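PDB 1PXZ: pectate lyase 1 from Juniperus ashei, which cleaves pectate, an alpha-1,4-linked polygalacturonate, by calcium-dependent beta-elimination with low activity, and is the major allergen of mountain cedar pollen. Local coordinates for residues 246-251 against 269-274; 261-266 against 299-304; 277-282 against 305-310. All blocks are in the same frame, centred on the assembly; numbering follows the deposited sequence.

Interaction 1 (246-251 against 269-274); sequences DPWNIY and TAPSES
The CD corner of the P271 ring sits over one face of the W248 indole, offset toward the rim, the two side chains crossing at about a right angle. CD stands 3.8 Å from the centroid of the five-membered ring, a CH-pi contact, while CG of P271 comes within 3.3 Å of W248 O. A270 adds a second, off-centre CH-pi contact: its CA is 4.2 Å from the centroid of the six-membered ring. The indole can reach over the 269-274 segment because CG of W248 sits between its own backbone N and carbonyl carbon (chi1 46°), and NE1 donates to K276 O, outside the two segments. W248, A270 and P271 are all buried and form the tight part of the contact. P247, by contrast, is exposed; its CB meets P271 CB at 4.2 Å, and its CG lies at a similar 4.2 Å from T269 CG2. Closer still is the P247 backbone, its CA 3.2 Å from T269 O in a CH...O contact. Both segments leave neighbouring parallel strands of the beta-helix, 244-245 and 267-269, and the loops they begin lead on to strands 253-256 and 280-282, with V279 also touching the W248 side chain.

Interaction 2 (261-266 against 299-304); sequences ILSEGN and TRDAFI
S263 and N266 hold the carboxylate of D301 by its two oxygens. From CB, which lies 3.8 Å from N266 O, the D301 side chain runs alongside that of N266, with CG beside its own backbone N (chi1 -76°). CG comes to 3.3 Å from S263 OG, and there the two oxygens part. OD1 accepts the backbone N-H of N266 on its anti side, at an N-H...O angle of 158°. OD2 takes the hydroxyl hydrogen of S263 OG over 2.6 Å on its syn side, and S298 OG is a further partner. S263 OG in turn accepts from N266 ND2 and lies close to the plane of that amide, so the hydroxyl links amide to carboxylate. The amide is also tied to the preceding coil, through V240 O and N243 N.

Here one rung of the parallel beta-helix stacks on the next: strand 260-264 pairs with 296-299, and each coil then turns a corner, into strand 267-269 or 302-304. T299 N donates to S263 O and G265 N to T299 O, about the parallel bridge between E264 and T299; past the turn, A302 N donates to N266 O at 2.8 Å. G265 and R300 both have positive phi at the corner. A water spans S263 O and T299 OG1.

On the side of the bridge bearing E264 and T299, the extended E264 chain lies beside R300 and points the same way. Its OE2 forms a salt bridge with R300 NH2 at 2.9 Å: NH2 comes to the anti side of OE2, and OE2 lies at the guanidinium edge, tilted a little from its plane, although the carboxylate and guanidinium planes stand 84° apart. H239 and T318 grip OE1, while V329 O is a second acceptor for R300 NH2.

Interaction 3 (277-282 against 305-310); sequences KEVTKR and NGAYFV
V310 O is gripped by both terminal nitrogens of R282, with NH1 and NH2 each 2.8 Å away. The oxygen lies in the guanidinium plane, and the two donors reach it from the same face of its carbonyl plane; S312 OG is a further partner of NH2. Next to this grip T280 OG1 accepts V310 N at 3.1 Å and donates its own hydrogen to E278 OE2, on the anti lone pair. The torsion that places OG1 there (chi1 39°) turns CG2 of T280 onto the F309 ring, 3.5 Å from the centroid and almost exactly over its centre. The two segments run roughly parallel, and 305-310 lies alongside strand 280-282, one of the two outermost strands of an eight-stranded parallel sheet in the beta-helix. V279 N donates to Y308 O in a nearly straight bond of 176°, while Y308 N reaches K277 O over a longer 3.3 Å. E278 CA stands over one face of the Y308 ring, 4.0 Å from its centroid, and CG of E278 meets Y308 CE2. At the far end the K277 chain bends at chi2 past G306, and NZ donates to N305 O at 2.8 Å.

How the interactions relate
The three contacts form a continuous patch near one end of the beta-helix. Interactions 1 and 3 are the closest pair, their centres about 9 Å apart: K277 NZ probably bonds P271 O at 2.8 Å, and N305 ND2 probably bonds A270 O at 2.9 Å. Interaction 2 joins interaction 1 from coil to coil through a probable hydrogen bond, A270 N to I304 O at 3.1 Å, and meets interaction 3 through packing, S263 CB lying 3.5 Å from F309 CE2. The predicted active-site residue R229 is about 9 Å from W248 and 12 Å from V279 (side chains), whereas interaction 2 is remote from it. Residues 299-304 and the start of 305-310 belong to an IgE-binding region.

Interaction 1 (246-251 against 269-274)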
ATOM      1  N   ASP A 246       0.203  13.699   9.657  1.00  8.07           N
ATOM      2  CA  ASP A 246      -0.576  14.329  10.711  1.00  8.32           C
ATOM      3  C   ASP A 246      -0.240  13.694  12.054  1.00  8.32           C
ATOM      4  O   ASP A 246       0.391  12.650  12.078  1.00  8.95           O
ATOM      5  CB  ASP A 246      -2.086  14.149  10.474  1.00  5.82           C
ATOM      6  CG  ASP A 246      -2.586  14.966   9.305  1.00 10.12           C
ATOM      7  OD1 ASP A 246      -2.272  16.186   9.250  1.00 11.85           O
ATOM      8  OD2 ASP A 246      -3.305  14.419   8.428  1.00 13.71           O
ATOM      9  N   PRO A 247      -0.624  14.292  13.178  1.00  9.00           N
ATOM     10  CA  PRO A 247      -0.395  13.665  14.477  1.00 10.80           C
ATOM     11  C   PRO A 247      -0.931  12.238  14.565  1.00 16.03           C
ATOM     12  O   PRO A 247      -2.115  12.025  14.317  1.00 11.62           O
ATOM     13  CB  PRO A 247      -1.155  14.595  15.446  1.00 14.52           C
ATOM     14  CG  PRO A 247      -1.095  15.936  14.770  1.00 13.71           C
ATOM     15  CD  PRO A 247      -1.222  15.640  13.284  1.00  9.66           C
ATOM     16  N   TRP A 248      -0.041  11.323  14.933  1.00 11.23           N
ATOM     17  CA  TRP A 248      -0.242   9.909  15.164  1.00  9.54           C
ATOM     18  C   TRP A 248      -0.772   9.699  16.581  1.00 11.82           C
ATOM     19  O   TRP A 248      -0.903  10.707  17.293  1.00 15.33           O
ATOM     20  CB  TRP A 248       1.058   9.109  15.007  1.00 10.52           C
ATOM     21  CG  TRP A 248       2.247   9.725  15.709  1.00 10.89           C
ATOM     22  CD1 TRP A 248       2.686   9.488  16.972  1.00 12.02           C
ATOM     23  CD2 TRP A 248       3.141  10.693  15.144  1.00  7.94           C
ATOM     24  NE1 TRP A 248       3.813  10.250  17.260  1.00  7.60           N
ATOM     25  CE2 TRP A 248       4.099  10.991  16.140  1.00  8.97           C
ATOM     26  CE3 TRP A 248       3.215  11.328  13.901  1.00 10.01           C
ATOM     27  CZ2 TRP A 248       5.126  11.907  15.921  1.00  7.11           C
ATOM     28  CZ3 TRP A 248       4.244  12.243  13.679  1.00 12.36           C
ATOM     29  CH2 TRP A 248       5.175  12.510  14.695  1.00 10.53           C
ATOM     30  N   ASN A 249      -1.006   8.463  16.983  1.00 11.46           N
ATOM     31  CA  ASN A 249      -1.526   8.166  18.316  1.00  8.80           C
ATOM     32  C   ASN A 249      -0.476   7.534  19.216  1.00 25.30           C
ATOM     33  O   ASN A 249      -0.502   7.840  20.412  1.00 33.96           O
ATOM     34  CB  ASN A 249      -2.709   7.192  18.273  1.00 15.64           C
ATOM     35  CG  ASN A 249      -3.434   7.055  19.598  1.00 34.72           C
ATOM     36  OD1 ASN A 249      -3.723   5.958  20.089  1.00 32.13           O
ATOM     37  ND2 ASN A 249      -3.756   8.190  20.216  1.00 36.89           N
ATOM     38  N   ILE A 250       0.368   6.665  18.648  1.00 16.16           N
ATOM     39  CA  ILE A 250       1.377   5.982  19.452  1.00 15.89           C
ATOM     40  C   ILE A 250       2.774   6.327  18.940  1.00 20.82           C
ATOM     41  O   ILE A 250       3.602   6.871  19.679  1.00 13.08           O
ATOM     42  CB  ILE A 250       1.168   4.460  19.457  1.00 18.53           C
ATOM     43  CG1 ILE A 250      -0.228   4.050  19.960  1.00 22.10           C
ATOM     44  CG2 ILE A 250       2.256   3.767  20.259  1.00 20.06           C
ATOM     45  CD1 ILE A 250      -0.486   2.564  19.802  1.00 36.71           C
ATOM     46  N   TYR A 251       3.014   6.013  17.674  1.00 12.27           N
ATOM     47  CA  TYR A 251       4.211   6.398  16.957  1.00 11.57           C
ATOM     48  C   TYR A 251       3.896   6.454  15.463  1.00 12.51           C
ATOM     49  O   TYR A 251       2.810   6.020  15.074  1.00 12.41           O
ATOM     50  CB  TYR A 251       5.353   5.390  17.145  1.00  7.67           C
ATOM     51  CG  TYR A 251       5.009   4.004  16.635  1.00 11.31           C
ATOM     52  CD1 TYR A 251       4.276   3.141  17.440  1.00 16.34           C
ATOM     53  CD2 TYR A 251       5.385   3.543  15.372  1.00  8.52           C
ATOM     54  CE1 TYR A 251       3.933   1.864  17.013  1.00 13.53           C
ATOM     55  CE2 TYR A 251       5.048   2.278  14.932  1.00 11.95           C
ATOM     56  CZ  TYR A 251       4.325   1.446  15.763  1.00 14.40           C
ATOM     57  OH  TYR A 251       4.002   0.183  15.315  1.00 16.76           O
ATOM     58  N   THR A 269       4.318  15.899  11.857  1.00 13.76           N
ATOM     59  CA  THR A 269       3.717  16.820  12.834  1.00  7.88           C
ATOM     60  C   THR A 269       3.320  16.035  14.068  1.00  8.02           C
ATOM     61  O   THR A 269       2.417  15.192  14.031  1.00 13.09           O
ATOM     62  CB  THR A 269       2.514  17.556  12.214  1.00  8.34           C
ATOM     63  OG1 THR A 269       2.976  18.325  11.100  1.00 12.21           O
ATOM     64  CG2 THR A 269       1.901  18.505  13.237  1.00 15.03           C
ATOM     65  N   ALA A 270       3.981  16.223  15.203  1.00  8.97           N
ATOM     66  CA  ALA A 270       3.739  15.456  16.422  1.00 13.46           C
ATOM     67  C   ALA A 270       2.448  15.856  17.135  1.00  5.67           C
ATOM     68  O   ALA A 270       1.998  16.996  17.009  1.00 10.39           O
ATOM     69  CB  ALA A 270       4.883  15.596  17.446  1.00 10.82           C
ATOM     70  N   PRO A 271       1.861  14.914  17.876  1.00  7.24           N
ATOM     71  CA  PRO A 271       0.733  15.265  18.752  1.00 11.07           C
ATOM     72  C   PRO A 271       1.256  16.165  19.873  1.00 15.46           C
ATOM     73  O   PRO A 271       2.465  16.392  19.966  1.00 12.10           O
ATOM     74  CB  PRO A 271       0.271  13.961  19.371  1.00 16.18           C
ATOM     75  CG  PRO A 271       1.108  12.892  18.793  1.00 15.53           C
ATOM     76  CD  PRO A 271       2.195  13.496  17.945  1.00  7.30           C
ATOM     77  N   SER A 272       0.312  16.612  20.685  1.00  9.86           N
ATOM     78  CA  SER A 272       0.691  17.486  21.792  1.00 13.40           C
ATOM     79  C   SER A 272       1.388  16.790  22.934  1.00 14.34           C
ATOM     80  O   SER A 272       2.185  17.436  23.639  1.00 13.81           O
ATOM     81  CB  SER A 272      -0.619  18.121  22.331  1.00 22.25           C
ATOM     82  OG  SER A 272      -1.040  19.079  21.358  1.00 43.68           O
ATOM     83  N   GLU A 273       1.089  15.518  23.158  1.00 11.58           N
ATOM     84  CA  GLU A 273       1.600  14.843  24.351  1.00 12.93           C
ATOM     85  C   GLU A 273       3.113  14.624  24.297  1.00 14.53           C
ATOM     86  O   GLU A 273       3.640  14.204  23.270  1.00 13.26           O
ATOM     87  CB  GLU A 273       0.936  13.476  24.555  1.00 19.22           C
ATOM     88  CG  GLU A 273      -0.566  13.449  24.750  1.00 29.18           C
ATOM     89  CD  GLU A 273      -1.450  13.885  23.603  1.00 35.29           C
ATOM     90  OE1 GLU A 273      -1.042  13.955  22.423  1.00 17.28           O
ATOM     91  OE2 GLU A 273      -2.643  14.207  23.845  1.00 42.17           O
ATOM     92  N   SER A 274       3.777  14.885  25.418  1.00 15.11           N
ATOM     93  CA  SER A 274       5.201  14.636  25.581  1.00 14.84           C
ATOM     94  C   SER A 274       5.647  13.241  25.180  1.00 13.85           C
ATOM     95  O   SER A 274       6.665  13.027  24.503  1.00 14.02           O
ATOM     96  CB  SER A 274       5.570  14.834  27.079  1.00 17.30           C
ATOM     97  OG  SER A 274       6.964  14.632  27.260  1.00 21.91           O
TER

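Interaction 2 (261-266 against 299-304)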
ATOM      1  N   ILE A 261      15.265   0.900   7.699  1.00 10.13           N
ATOM      2  CA  ILE A 261      14.297   1.948   7.432  1.00  6.79           C
ATOM      3  C   ILE A 261      15.005   3.225   7.017  1.00 12.19           C
ATOM      4  O   ILE A 261      15.736   3.811   7.799  1.00 12.28           O
ATOM      5  CB  ILE A 261      13.390   2.194   8.665  1.00  8.31           C
ATOM      6  CG1 ILE A 261      12.664   0.916   9.071  1.00  8.74           C
ATOM      7  CG2 ILE A 261      12.476   3.372   8.363  1.00  8.31           C
ATOM      8  CD1 ILE A 261      11.824   0.974  10.336  1.00 11.79           C
ATOM      9  N   LEU A 262      14.772   3.628   5.773  1.00  9.79           N
ATOM     10  CA  LEU A 262      15.345   4.815   5.180  1.00  3.67           C
ATOM     11  C   LEU A 262      14.266   5.877   5.021  1.00  7.69           C
ATOM     12  O   LEU A 262      13.508   5.890   4.055  1.00  8.90           O
ATOM     13  CB  LEU A 262      16.043   4.483   3.860  1.00  6.98           C
ATOM     14  CG  LEU A 262      17.020   3.287   3.958  1.00  9.83           C
ATOM     15  CD1 LEU A 262      17.739   3.090   2.630  1.00 11.47           C
ATOM     16  CD2 LEU A 262      18.025   3.478   5.090  1.00 12.60           C
ATOM     17  N   SER A 263      14.228   6.759   6.029  1.00  6.95           N
ATOM     18  CA  SER A 263      13.286   7.870   6.042  1.00  9.78           C
ATOM     19  C   SER A 263      13.914   9.082   5.363  1.00 11.03           C
ATOM     20  O   SER A 263      14.962   9.540   5.805  1.00 11.29           O
ATOM     21  CB  SER A 263      12.889   8.195   7.485  1.00  8.82           C
ATOM     22  OG  SER A 263      12.134   9.402   7.525  1.00 10.03           O
ATOM     23  N   GLU A 264      13.302   9.581   4.288  1.00  6.12           N
ATOM     24  CA  GLU A 264      13.870  10.709   3.553  1.00  5.50           C
ATOM     25  C   GLU A 264      12.816  11.699   3.113  1.00 10.69           C
ATOM     26  O   GLU A 264      11.849  11.302   2.444  1.00 10.76           O
ATOM     27  CB  GLU A 264      14.595  10.108   2.340  1.00 11.27           C
ATOM     28  CG  GLU A 264      15.323  11.101   1.458  1.00 16.23           C
ATOM     29  CD  GLU A 264      16.158  10.439   0.376  1.00 21.32           C
ATOM     30  OE1 GLU A 264      16.033   9.211   0.149  1.00 14.03           O
ATOM     31  OE2 GLU A 264      16.940  11.199  -0.249  1.00 17.83           O
ATOM     32  N   GLY A 265      12.954  12.965   3.474  1.00  6.50           N
ATOM     33  CA  GLY A 265      12.053  13.987   2.978  1.00  7.34           C
ATOM     34  C   GLY A 265      10.626  13.853   3.462  1.00 10.75           C
ATOM     35  O   GLY A 265       9.693  14.343   2.792  1.00 10.91           O
ATOM     36  N   ASN A 266      10.387  13.238   4.608  1.00  7.10           N
ATOM     37  CA  ASN A 266       9.045  13.177   5.197  1.00  6.65           C
ATOM     38  C   ASN A 266       8.745  14.429   6.005  1.00 16.02           C
ATOM     39  O   ASN A 266       9.690  15.118   6.412  1.00 10.34           O
ATOM     40  CB  ASN A 266       8.948  11.935   6.091  1.00  6.89           C
ATOM     41  CG  ASN A 266       9.108  10.674   5.257  1.00  7.48           C
ATOM     42  OD1 ASN A 266       8.276  10.444   4.370  1.00  9.18           O
ATOM     43  ND2 ASN A 266      10.132   9.883   5.529  1.00  4.86           N
ATOM     44  N   THR A 299      16.878  11.451   6.659  1.00  5.47           N
ATOM     45  CA  THR A 299      17.549  12.395   5.783  1.00  8.35           C
ATOM     46  C   THR A 299      16.631  13.483   5.264  1.00 11.17           C
ATOM     47  O   THR A 299      15.650  13.130   4.590  1.00 15.16           O
ATOM     48  CB  THR A 299      18.116  11.641   4.552  1.00 16.30           C
ATOM     49  OG1 THR A 299      18.905  10.532   5.036  1.00 26.67           O
ATOM     50  CG2 THR A 299      19.006  12.534   3.714  1.00 20.23           C
ATOM     51  N   ARG A 300      16.907  14.747   5.513  1.00  8.14           N
ATOM     52  CA  ARG A 300      16.128  15.895   5.048  1.00 10.51           C
ATOM     53  C   ARG A 300      14.648  15.801   5.407  1.00 10.05           C
ATOM     54  O   ARG A 300      13.794  16.313   4.689  1.00 11.66           O
ATOM     55  CB  ARG A 300      16.303  16.080   3.530  1.00 14.81           C
ATOM     56  CG  ARG A 300      17.796  16.238   3.193  1.00 19.85           C
ATOM     57  CD  ARG A 300      18.055  16.480   1.723  1.00 23.19           C
ATOM     58  NE  ARG A 300      17.799  15.262   0.950  1.00 25.15           N
ATOM     59  CZ  ARG A 300      16.985  15.192  -0.098  1.00 28.38           C
ATOM     60  NH1 ARG A 300      16.338  16.265  -0.523  1.00 31.76           N
ATOM     61  NH2 ARG A 300      16.827  14.030  -0.720  1.00 25.30           N
ATOM     62  N   ASP A 301      14.362  15.150   6.518  1.00 10.93           N
ATOM     63  CA  ASP A 301      13.006  15.120   7.089  1.00  9.01           C
ATOM     64  C   ASP A 301      12.683  16.479   7.673  1.00 13.93           C
ATOM     65  O   ASP A 301      13.573  17.255   8.020  1.00 13.50           O
ATOM     66  CB  ASP A 301      12.902  14.032   8.149  1.00 10.32           C
ATOM     67  CG  ASP A 301      12.811  12.610   7.608  1.00 15.89           C
ATOM     68  OD1 ASP A 301      12.304  12.422   6.473  1.00 12.22           O
ATOM     69  OD2 ASP A 301      13.234  11.655   8.310  1.00 14.08           O
ATOM     70  N   ALA A 302      11.400  16.806   7.787  1.00  9.50           N
ATOM     71  CA  ALA A 302      10.992  18.039   8.463  1.00 10.04           C
ATOM     72  C   ALA A 302      10.207  17.679   9.724  1.00 18.32           C
ATOM     73  O   ALA A 302       9.482  16.675   9.673  1.00 12.22           O
ATOM     74  CB  ALA A 302      10.197  18.927   7.534  1.00 11.28           C
ATOM     75  N   PHE A 303      10.345  18.451  10.800  1.00 11.67           N
ATOM     76  CA  PHE A 303       9.752  18.083  12.085  1.00 10.13           C
ATOM     77  C   PHE A 303       8.951  19.253  12.635  1.00 14.91           C
ATOM     78  O   PHE A 303       9.459  20.355  12.753  1.00 18.20           O
ATOM     79  CB  PHE A 303      10.803  17.669  13.136  1.00 11.24           C
ATOM     80  CG  PHE A 303      11.600  16.466  12.648  1.00 13.14           C
ATOM     81  CD1 PHE A 303      11.126  15.193  12.855  1.00  8.71           C
ATOM     82  CD2 PHE A 303      12.803  16.616  11.979  1.00 13.02           C
ATOM     83  CE1 PHE A 303      11.825  14.091  12.391  1.00  8.62           C
ATOM     84  CE2 PHE A 303      13.517  15.531  11.505  1.00 14.05           C
ATOM     85  CZ  PHE A 303      13.021  14.263  11.716  1.00  9.59           C
ATOM     86  N   ILE A 304       7.694  18.997  12.957  1.00 11.29           N
ATOM     87  CA  ILE A 304       6.821  20.078  13.407  1.00 10.84           C
ATOM     88  C   ILE A 304       6.270  19.720  14.780  1.00 13.13           C
ATOM     89  O   ILE A 304       6.061  18.544  15.106  1.00  9.70           O
ATOM     90  CB  ILE A 304       5.714  20.282  12.364  1.00 13.82           C
ATOM     91  CG1 ILE A 304       6.259  20.666  10.981  1.00 19.57           C
ATOM     92  CG2 ILE A 304       4.685  21.292  12.840  1.00 16.40           C
ATOM     93  CD1 ILE A 304       5.243  20.553   9.864  1.00 20.86           C
TER
HETATM   94  O   HOH W   1      17.357   8.210   5.065  1.00 15.34           O

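Interaction 3 (277-282 against 305-310)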
ATOM      1  N   LYS A 277       5.966  12.400  21.181  1.00  8.06           N
ATOM      2  CA  LYS A 277       6.716  13.244  20.266  1.00  8.35           C
ATOM      3  C   LYS A 277       7.637  12.442  19.354  1.00  4.87           C
ATOM      4  O   LYS A 277       7.974  12.898  18.262  1.00 10.55           O
ATOM      5  CB  LYS A 277       7.605  14.234  21.065  1.00 10.53           C
ATOM      6  CG  LYS A 277       6.775  15.220  21.897  1.00 12.44           C
ATOM      7  CD  LYS A 277       5.949  16.163  21.036  1.00 13.67           C
ATOM      8  CE  LYS A 277       5.288  17.278  21.854  1.00  8.84           C
ATOM      9  NZ  LYS A 277       4.374  18.097  20.989  1.00 10.70           N
ATOM     10  N   GLU A 278       8.044  11.257  19.792  1.00  7.85           N
ATOM     11  CA  GLU A 278       9.009  10.478  19.026  1.00 10.04           C
ATOM     12  C   GLU A 278       8.348   9.815  17.809  1.00  8.44           C
ATOM     13  O   GLU A 278       7.334   9.134  17.930  1.00 13.12           O
ATOM     14  CB  GLU A 278       9.695   9.383  19.865  1.00 10.08           C
ATOM     15  CG  GLU A 278      10.895   8.858  19.067  1.00 12.15           C
ATOM     16  CD  GLU A 278      11.653   7.759  19.767  1.00 23.00           C
ATOM     17  OE1 GLU A 278      11.509   7.658  21.004  1.00 16.70           O
ATOM     18  OE2 GLU A 278      12.389   7.004  19.079  1.00 18.85           O
ATOM     19  N   VAL A 279       8.940  10.040  16.644  1.00  7.68           N
ATOM     20  CA  VAL A 279       8.371   9.501  15.403  1.00  8.37           C
ATOM     21  C   VAL A 279       8.544   7.988  15.379  1.00 16.07           C
ATOM     22  O   VAL A 279       7.636   7.259  14.969  1.00 11.67           O
ATOM     23  CB  VAL A 279       9.095  10.113  14.199  1.00  7.36           C
ATOM     24  CG1 VAL A 279       8.842   9.305  12.919  1.00  8.13           C
ATOM     25  CG2 VAL A 279       8.721  11.585  14.011  1.00  6.79           C
ATOM     26  N   THR A 280       9.720   7.534  15.803  1.00  9.62           N
ATOM     27  CA  THR A 280      10.198   6.167  15.786  1.00  7.78           C
ATOM     28  C   THR A 280       9.857   5.353  17.026  1.00 12.09           C
ATOM     29  O   THR A 280       9.749   5.833  18.156  1.00 14.36           O
ATOM     30  CB  THR A 280      11.753   6.122  15.702  1.00  9.66           C
ATOM     31  OG1 THR A 280      12.289   7.181  16.522  1.00 10.55           O
ATOM     32  CG2 THR A 280      12.233   6.374  14.285  1.00 10.51           C
ATOM     33  N   LYS A 281       9.705   4.048  16.801  1.00  9.78           N
ATOM     34  CA  LYS A 281       9.528   3.104  17.877  1.00  8.81           C
ATOM     35  C   LYS A 281      10.164   1.753  17.540  1.00 10.61           C
ATOM     36  O   LYS A 281       9.755   1.100  16.587  1.00  9.92           O
ATOM     37  CB  LYS A 281       8.047   2.872  18.228  1.00  9.61           C
ATOM     38  CG  LYS A 281       7.940   2.120  19.564  1.00 14.65           C
ATOM     39  CD  LYS A 281       6.521   2.214  20.117  1.00 24.24           C
ATOM     40  CE  LYS A 281       6.336   1.201  21.244  1.00 36.94           C
ATOM     41  NZ  LYS A 281       5.337   0.149  20.888  1.00 61.11           N
ATOM     42  N   ARG A 282      11.161   1.355  18.332  1.00 11.00           N
ATOM     43  CA  ARG A 282      11.775   0.045  18.201  1.00 15.29           C
ATOM     44  C   ARG A 282      11.093  -0.952  19.122  1.00 18.80           C
ATOM     45  O   ARG A 282      10.898  -0.718  20.312  1.00 15.45           O
ATOM     46  CB  ARG A 282      13.264   0.058  18.563  1.00 17.06           C
ATOM     47  CG  ARG A 282      14.156   0.551  17.436  1.00 18.39           C
ATOM     48  CD  ARG A 282      14.721   1.912  17.834  1.00 22.09           C
ATOM     49  NE  ARG A 282      15.792   2.316  16.913  1.00 20.72           N
ATOM     50  CZ  ARG A 282      15.826   3.573  16.467  1.00 14.24           C
ATOM     51  NH1 ARG A 282      14.886   4.430  16.877  1.00 10.73           N
ATOM     52  NH2 ARG A 282      16.795   3.907  15.642  1.00 13.59           N
ATOM     53  N   ASN A 305       6.042  20.739  15.605  1.00 11.25           N
ATOM     54  CA  ASN A 305       5.422  20.555  16.908  1.00  9.94           C
ATOM     55  C   ASN A 305       6.218  19.619  17.790  1.00  7.22           C
ATOM     56  O   ASN A 305       5.628  18.882  18.584  1.00 10.45           O
ATOM     57  CB  ASN A 305       3.971  20.028  16.791  1.00 11.66           C
ATOM     58  CG  ASN A 305       3.165  20.361  18.041  1.00 23.53           C
ATOM     59  OD1 ASN A 305       3.271  21.480  18.566  1.00 21.59           O
ATOM     60  ND2 ASN A 305       2.342  19.465  18.580  1.00 15.82           N
ATOM     61  N   GLY A 306       7.553  19.648  17.693  1.00 10.01           N
ATOM     62  CA  GLY A 306       8.337  18.903  18.677  1.00 14.89           C
ATOM     63  C   GLY A 306       8.650  17.473  18.276  1.00 12.79           C
ATOM     64  O   GLY A 306       9.258  16.710  19.027  1.00 13.64           O
ATOM     65  N   ALA A 307       8.234  17.066  17.086  1.00  7.96           N
ATOM     66  CA  ALA A 307       8.540  15.729  16.585  1.00  6.93           C
ATOM     67  C   ALA A 307      10.044  15.495  16.475  1.00  7.79           C
ATOM     68  O   ALA A 307      10.754  16.430  16.105  1.00  7.21           O
ATOM     69  CB  ALA A 307       7.928  15.560  15.191  1.00 10.37           C
ATOM     70  N   TYR A 308      10.495  14.274  16.728  1.00  8.57           N
ATOM     71  CA  TYR A 308      11.878  13.928  16.429  1.00  9.97           C
ATOM     72  C   TYR A 308      12.009  12.455  16.072  1.00 11.09           C
ATOM     73  O   TYR A 308      11.191  11.613  16.472  1.00  9.18           O
ATOM     74  CB  TYR A 308      12.797  14.261  17.629  1.00 16.19           C
ATOM     75  CG  TYR A 308      12.386  13.571  18.911  1.00  8.15           C
ATOM     76  CD1 TYR A 308      11.474  14.182  19.780  1.00 10.72           C
ATOM     77  CD2 TYR A 308      12.893  12.336  19.246  1.00  9.07           C
ATOM     78  CE1 TYR A 308      11.129  13.508  20.934  1.00 11.68           C
ATOM     79  CE2 TYR A 308      12.552  11.665  20.408  1.00  9.14           C
ATOM     80  CZ  TYR A 308      11.654  12.277  21.247  1.00 15.86           C
ATOM     81  OH  TYR A 308      11.286  11.624  22.403  1.00 14.64           O
ATOM     82  N   PHE A 309      13.067  12.169  15.316  1.00 10.61           N
ATOM     83  CA  PHE A 309      13.366  10.815  14.845  1.00 10.24           C
ATOM     84  C   PHE A 309      14.641  10.337  15.515  1.00 10.41           C
ATOM     85  O   PHE A 309      15.655  11.029  15.432  1.00 12.99           O
ATOM     86  CB  PHE A 309      13.519  10.862  13.328  1.00  9.30           C
ATOM     87  CG  PHE A 309      13.676   9.569  12.563  1.00 10.07           C
ATOM     88  CD1 PHE A 309      14.796   8.765  12.637  1.00 12.90           C
ATOM     89  CD2 PHE A 309      12.633   9.181  11.723  1.00 10.20           C
ATOM     90  CE1 PHE A 309      14.913   7.589  11.921  1.00 18.03           C
ATOM     91  CE2 PHE A 309      12.736   8.008  10.999  1.00  9.15           C
ATOM     92  CZ  PHE A 309      13.866   7.215  11.078  1.00  9.38           C
ATOM     93  N   VAL A 310      14.620   9.174  16.142  1.00  8.94           N
ATOM     94  CA  VAL A 310      15.850   8.647  16.747  1.00  9.60           C
ATOM     95  C   VAL A 310      16.503   7.712  15.735  1.00 12.82           C
ATOM     96  O   VAL A 310      16.027   6.610  15.448  1.00 10.95           O
ATOM     97  CB  VAL A 310      15.531   7.951  18.067  1.00 10.20           C
ATOM     98  CG1 VAL A 310      16.777   7.299  18.647  1.00 15.46           C
ATOM     99  CG2 VAL A 310      14.963   8.958  19.067  1.00 14.40           C
TER